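Local coordinates for ATP:cob(I)alamin adenosyltransferase, putative (Burkholderia thailandensis, PDB 2ZHZ), which probably transfers the adenosyl group of ATP to reduced cobalamin, giving adenosylcobalamin and triphosphate, and works as a homotrimer, at residues I36-E41 against C128-R133. Numbering follows the deposited sequence.
Sequences IGDVDE and CRRAER. With ATP (adenosine-5'-triphosphate), chain H.
Asp38 packs on Ala131 where helices 31-50 and 116-141 run nearly antiparallel in the helix bundle of this PduO-type adenosyltransferase, their local axes 8.5 Å apart at 167°. The small alanine allows a close approach: Asp38 CB lies 3.7 Å from Ala131 CA. Val39 CG2 adds a looser apolar touch on Ala131 CB. Val39 also touches Leu72 and Leu76 of helix 56-77.

Asp38, Glu41 and Arg130 form a salt-bridge network. The Arg130 chain bends at chi2 and chi3 (58° for the latter), which brings the guanidinium end-on to the Glu41 carboxylate. Two hydrogen bonds make this a bidentate salt bridge: Arg130 NH1 donates to Glu41 OE1 at 3.0 Å, and Arg130 NH2 to Glu41 OE2 at 2.7 Å. Both are nearly straight. The oxygens lie close to the guanidinium plane but are met from above the carboxylate plane, as the two groups are twisted 51° apart. Asp38 OD1 makes a longer salt bridge to Arg130 NH1, at 3.2 Å. Asp38 OD2 is hydrogen-bonded to Ser134 OG.

The far side of helix 116-141 meets the adenine of ATP. Its N6 is bonded to Arg129 O and Glu132 OE1, and Arg133 NH1 donates to its N1 at 2.8 Å. The Arg129 guanidinium lies over one face of the base. Thr18 and Lys28 of a second subunit also bind this ATP.

Arg130 NE also pairs with Glu41 of the second subunit, and Glu41 OE1 with Arg130 of the third. The buried charges are thus shared around the trimer. This network would probably keep Arg130 and Glu41 ionised, and is consistent with an ATP site built between subunits.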
ATOM      1  N   ILE B  36      11.572   0.397  -7.442  1.00 12.11           N
ATOM      2  CA  ILE B  36      10.806   1.042  -8.505  1.00 13.84           C
ATOM      3  C   ILE B  36       9.320   0.838  -8.220  1.00 14.66           C
ATOM      4  O   ILE B  36       8.511   1.751  -8.391  1.00 13.67           O
ATOM      5  CB  ILE B  36      11.125   0.431  -9.886  1.00 15.41           C
ATOM      6  CG1 ILE B  36      12.537   0.827 -10.320  1.00 16.33           C
ATOM      7  CG2 ILE B  36      10.091   0.885 -10.911  1.00 16.69           C
ATOM      8  CD1 ILE B  36      13.079  -0.001 -11.473  1.00 17.81           C
ATOM      9  N   GLY B  37       8.971  -0.366  -7.774  1.00 14.00           N
ATOM     10  CA  GLY B  37       7.580  -0.675  -7.483  1.00 11.63           C
ATOM     11  C   GLY B  37       6.984   0.150  -6.357  1.00 11.95           C
ATOM     12  O   GLY B  37       5.868   0.663  -6.480  1.00 12.24           O
ATOM     13  N   ASP B  38       7.716   0.273  -5.255  1.00 11.51           N
ATOM     14  CA  ASP B  38       7.236   1.044  -4.115  1.00 13.44           C
ATOM     15  C   ASP B  38       7.076   2.519  -4.471  1.00 12.52           C
ATOM     16  O   ASP B  38       6.171   3.182  -3.974  1.00 11.89           O
ATOM     17  CB  ASP B  38       8.178   0.905  -2.923  1.00 12.70           C
ATOM     18  CG  ASP B  38       8.069  -0.447  -2.240  1.00 17.73           C
ATOM     19  OD1 ASP B  38       7.021  -1.116  -2.386  1.00 14.90           O
ATOM     20  OD2 ASP B  38       9.032  -0.832  -1.544  1.00 14.69           O
ATOM     21  N   VAL B  39       7.957   3.032  -5.326  1.00 11.98           N
ATOM     22  CA  VAL B  39       7.860   4.429  -5.745  1.00 13.35           C
ATOM     23  C   VAL B  39       6.587   4.606  -6.573  1.00 13.57           C
ATOM     24  O   VAL B  39       5.872   5.599  -6.427  1.00 15.65           O
ATOM     25  CB  VAL B  39       9.100   4.848  -6.578  1.00 10.87           C
ATOM     26  CG1 VAL B  39       8.883   6.231  -7.213  1.00 13.06           C
ATOM     27  CG2 VAL B  39      10.322   4.883  -5.674  1.00 11.35           C
ATOM     28  N   ASP B  40       6.309   3.625  -7.427  1.00 13.08           N
ATOM     29  CA  ASP B  40       5.126   3.625  -8.287  1.00 14.64           C
ATOM     30  C   ASP B  40       3.870   3.542  -7.403  1.00 14.52           C
ATOM     31  O   ASP B  40       2.887   4.250  -7.631  1.00 12.84           O
ATOM     32  CB  ASP B  40       5.191   2.415  -9.232  1.00 15.50           C
ATOM     33  CG  ASP B  40       4.123   2.436 -10.321  1.00 18.83           C
ATOM     34  OD1 ASP B  40       3.913   1.372 -10.948  1.00 18.36           O
ATOM     35  OD2 ASP B  40       3.501   3.493 -10.566  1.00 19.09           O
ATOM     36  N   GLU B  41       3.913   2.681  -6.389  1.00 13.37           N
ATOM     37  CA  GLU B  41       2.772   2.527  -5.487  1.00 13.25           C
ATOM     38  C   GLU B  41       2.522   3.840  -4.744  1.00 13.32           C
ATOM     39  O   GLU B  41       1.376   4.250  -4.549  1.00 12.96           O
ATOM     40  CB  GLU B  41       3.025   1.393  -4.483  1.00 13.71           C
ATOM     41  CG  GLU B  41       1.764   0.968  -3.727  1.00 13.48           C
ATOM     42  CD  GLU B  41       2.003  -0.195  -2.775  1.00 13.65           C
ATOM     43  OE1 GLU B  41       2.937  -0.984  -3.017  1.00 13.70           O
ATOM     44  OE2 GLU B  41       1.242  -0.328  -1.794  1.00 13.76           O
ATOM     45  N   CYS B 128       5.338   6.184   1.404  1.00 12.68           N
ATOM     46  CA  CYS B 128       6.560   6.885   1.008  1.00 12.64           C
ATOM     47  C   CYS B 128       7.729   6.366   1.841  1.00 13.06           C
ATOM     48  O   CYS B 128       8.824   6.134   1.318  1.00 14.66           O
ATOM     49  CB  CYS B 128       6.413   8.395   1.219  1.00 13.87           C
ATOM     50  SG  CYS B 128       7.899   9.347   0.787  1.00 15.93           S
ATOM     51  N   ARG B 129       7.497   6.182   3.136  1.00 12.95           N
ATOM     52  CA  ARG B 129       8.545   5.690   4.028  1.00 12.16           C
ATOM     53  C   ARG B 129       8.921   4.248   3.691  1.00 15.40           C
ATOM     54  O   ARG B 129      10.062   3.830   3.906  1.00 14.22           O
ATOM     55  CB  ARG B 129       8.092   5.825   5.483  1.00 15.05           C
ATOM     56  CG  ARG B 129       8.012   7.284   5.918  1.00 14.42           C
ATOM     57  CD  ARG B 129       7.122   7.479   7.126  1.00 18.27           C
ATOM     58  NE  ARG B 129       7.775   7.109   8.375  1.00 16.61           N
ATOM     59  CZ  ARG B 129       8.750   7.816   8.938  1.00 21.38           C
ATOM     60  NH1 ARG B 129       9.283   7.414  10.077  1.00 20.96           N
ATOM     61  NH2 ARG B 129       9.194   8.928   8.357  1.00 23.07           N
ATOM     62  N   ARG B 130       7.955   3.497   3.164  1.00 13.55           N
ATOM     63  CA  ARG B 130       8.198   2.121   2.747  1.00 13.39           C
ATOM     64  C   ARG B 130       9.123   2.181   1.518  1.00 12.65           C
ATOM     65  O   ARG B 130      10.058   1.386   1.387  1.00 13.61           O
ATOM     66  CB  ARG B 130       6.865   1.426   2.408  1.00 11.05           C
ATOM     67  CG  ARG B 130       6.991   0.075   1.702  1.00 14.17           C
ATOM     68  CD  ARG B 130       5.856  -0.891   2.090  1.00 15.13           C
ATOM     69  NE  ARG B 130       4.497  -0.403   1.823  1.00 14.16           N
ATOM     70  CZ  ARG B 130       3.899  -0.406   0.631  1.00 15.33           C
ATOM     71  NH1 ARG B 130       4.529  -0.860  -0.445  1.00 11.38           N
ATOM     72  NH2 ARG B 130       2.642   0.005   0.520  1.00 12.38           N
ATOM     73  N   ALA B 131       8.870   3.135   0.625  1.00 11.44           N
ATOM     74  CA  ALA B 131       9.709   3.290  -0.563  1.00 12.94           C
ATOM     75  C   ALA B 131      11.122   3.694  -0.145  1.00 13.35           C
ATOM     76  O   ALA B 131      12.104   3.279  -0.764  1.00 14.25           O
ATOM     77  CB  ALA B 131       9.119   4.340  -1.507  1.00 13.92           C
ATOM     78  N   GLU B 132      11.228   4.502   0.906  1.00 13.70           N
ATOM     79  CA  GLU B 132      12.540   4.919   1.376  1.00 13.71           C
ATOM     80  C   GLU B 132      13.336   3.701   1.832  1.00 12.78           C
ATOM     81  O   GLU B 132      14.524   3.583   1.540  1.00 13.82           O
ATOM     82  CB  GLU B 132      12.428   5.924   2.533  1.00 14.25           C
ATOM     83  CG  GLU B 132      13.791   6.335   3.085  1.00 15.24           C
ATOM     84  CD  GLU B 132      13.709   7.398   4.164  1.00 21.13           C
ATOM     85  OE1 GLU B 132      12.664   7.483   4.848  1.00 19.24           O
ATOM     86  OE2 GLU B 132      14.704   8.135   4.345  1.00 15.35           O
ATOM     87  N   ARG B 133      12.681   2.784   2.539  1.00 13.57           N
ATOM     88  CA  ARG B 133      13.370   1.585   3.009  1.00 12.19           C
ATOM     89  C   ARG B 133      13.865   0.723   1.848  1.00 13.54           C
ATOM     90  O   ARG B 133      14.984   0.218   1.886  1.00 14.88           O
ATOM     91  CB  ARG B 133      12.460   0.766   3.936  1.00 13.19           C
ATOM     92  CG  ARG B 133      12.037   1.530   5.193  1.00 12.10           C
ATOM     93  CD  ARG B 133      11.426   0.610   6.250  1.00 16.85           C
ATOM     94  NE  ARG B 133      10.201  -0.053   5.804  1.00 13.50           N
ATOM     95  CZ  ARG B 133       8.991   0.502   5.797  1.00 15.25           C
ATOM     96  NH1 ARG B 133       8.815   1.749   6.211  1.00 12.03           N
ATOM     97  NH2 ARG B 133       7.947  -0.207   5.386  1.00 15.27           N
TER
HETATM   98  PG  ATP H 202      15.059  12.891   9.352  1.00 21.48           P
HETATM   99  O1G ATP H 202      16.102  12.636   8.304  1.00 26.45           O
HETATM  100  O2G ATP H 202      15.259  14.189  10.077  1.00 24.06           O
HETATM  101  O3G ATP H 202      13.675  12.833   8.765  1.00 22.76           O
HETATM  102  PB  ATP H 202      14.959  10.154  10.224  1.00 18.59           P
HETATM  103  O1B ATP H 202      14.646   9.902   8.778  1.00 18.94           O
HETATM  104  O2B ATP H 202      16.116   9.404  10.837  1.00 19.58           O
HETATM  105  O3B ATP H 202      15.169  11.741  10.487  1.00 21.31           O
HETATM  106  PA  ATP H 202      12.138  10.435  10.918  1.00 21.37           P
HETATM  107  O1A ATP H 202      11.779  10.396   9.473  1.00 21.78           O
HETATM  108  O2A ATP H 202      12.004  11.726  11.689  1.00 22.86           O
HETATM  109  O3A ATP H 202      13.654   9.851  11.147  1.00 20.87           O
HETATM  110  O5' ATP H 202      11.251   9.306  11.641  1.00 22.31           O
HETATM  111  C5' ATP H 202      11.126   9.269  13.059  1.00 21.68           C
HETATM  112  C4' ATP H 202      11.240   7.837  13.571  1.00 24.19           C
HETATM  113  O4' ATP H 202      10.681   6.871  12.647  1.00 21.92           O
HETATM  114  C3' ATP H 202      12.686   7.435  13.848  1.00 27.09           C
HETATM  115  O3' ATP H 202      12.887   7.266  15.257  1.00 39.22           O
HETATM  116  C2' ATP H 202      12.916   6.164  13.042  1.00 26.00           C
HETATM  117  O2' ATP H 202      13.261   5.089  13.927  1.00 27.18           O
HETATM  118  C1' ATP H 202      11.630   5.861  12.294  1.00 22.01           C
HETATM  119  N9  ATP H 202      11.820   5.885  10.799  1.00 18.92           N
HETATM  120  C8  ATP H 202      12.618   6.727  10.087  1.00 18.38           C
HETATM  121  N7  ATP H 202      12.548   6.485   8.757  1.00 17.26           N
HETATM  122  C5  ATP H 202      11.691   5.465   8.586  1.00 16.76           C
HETATM  123  C6  ATP H 202      11.145   4.695   7.425  1.00 15.86           C
HETATM  124  N6  ATP H 202      11.526   4.992   6.163  1.00 10.66           N
HETATM  125  N1  ATP H 202      10.249   3.682   7.681  1.00 15.98           N
HETATM  126  C2  ATP H 202       9.847   3.364   8.954  1.00 14.68           C
HETATM  127  N3  ATP H 202      10.307   4.030  10.054  1.00 14.18           N
HETATM  128  C4  ATP H 202      11.210   5.068   9.936  1.00 16.14           C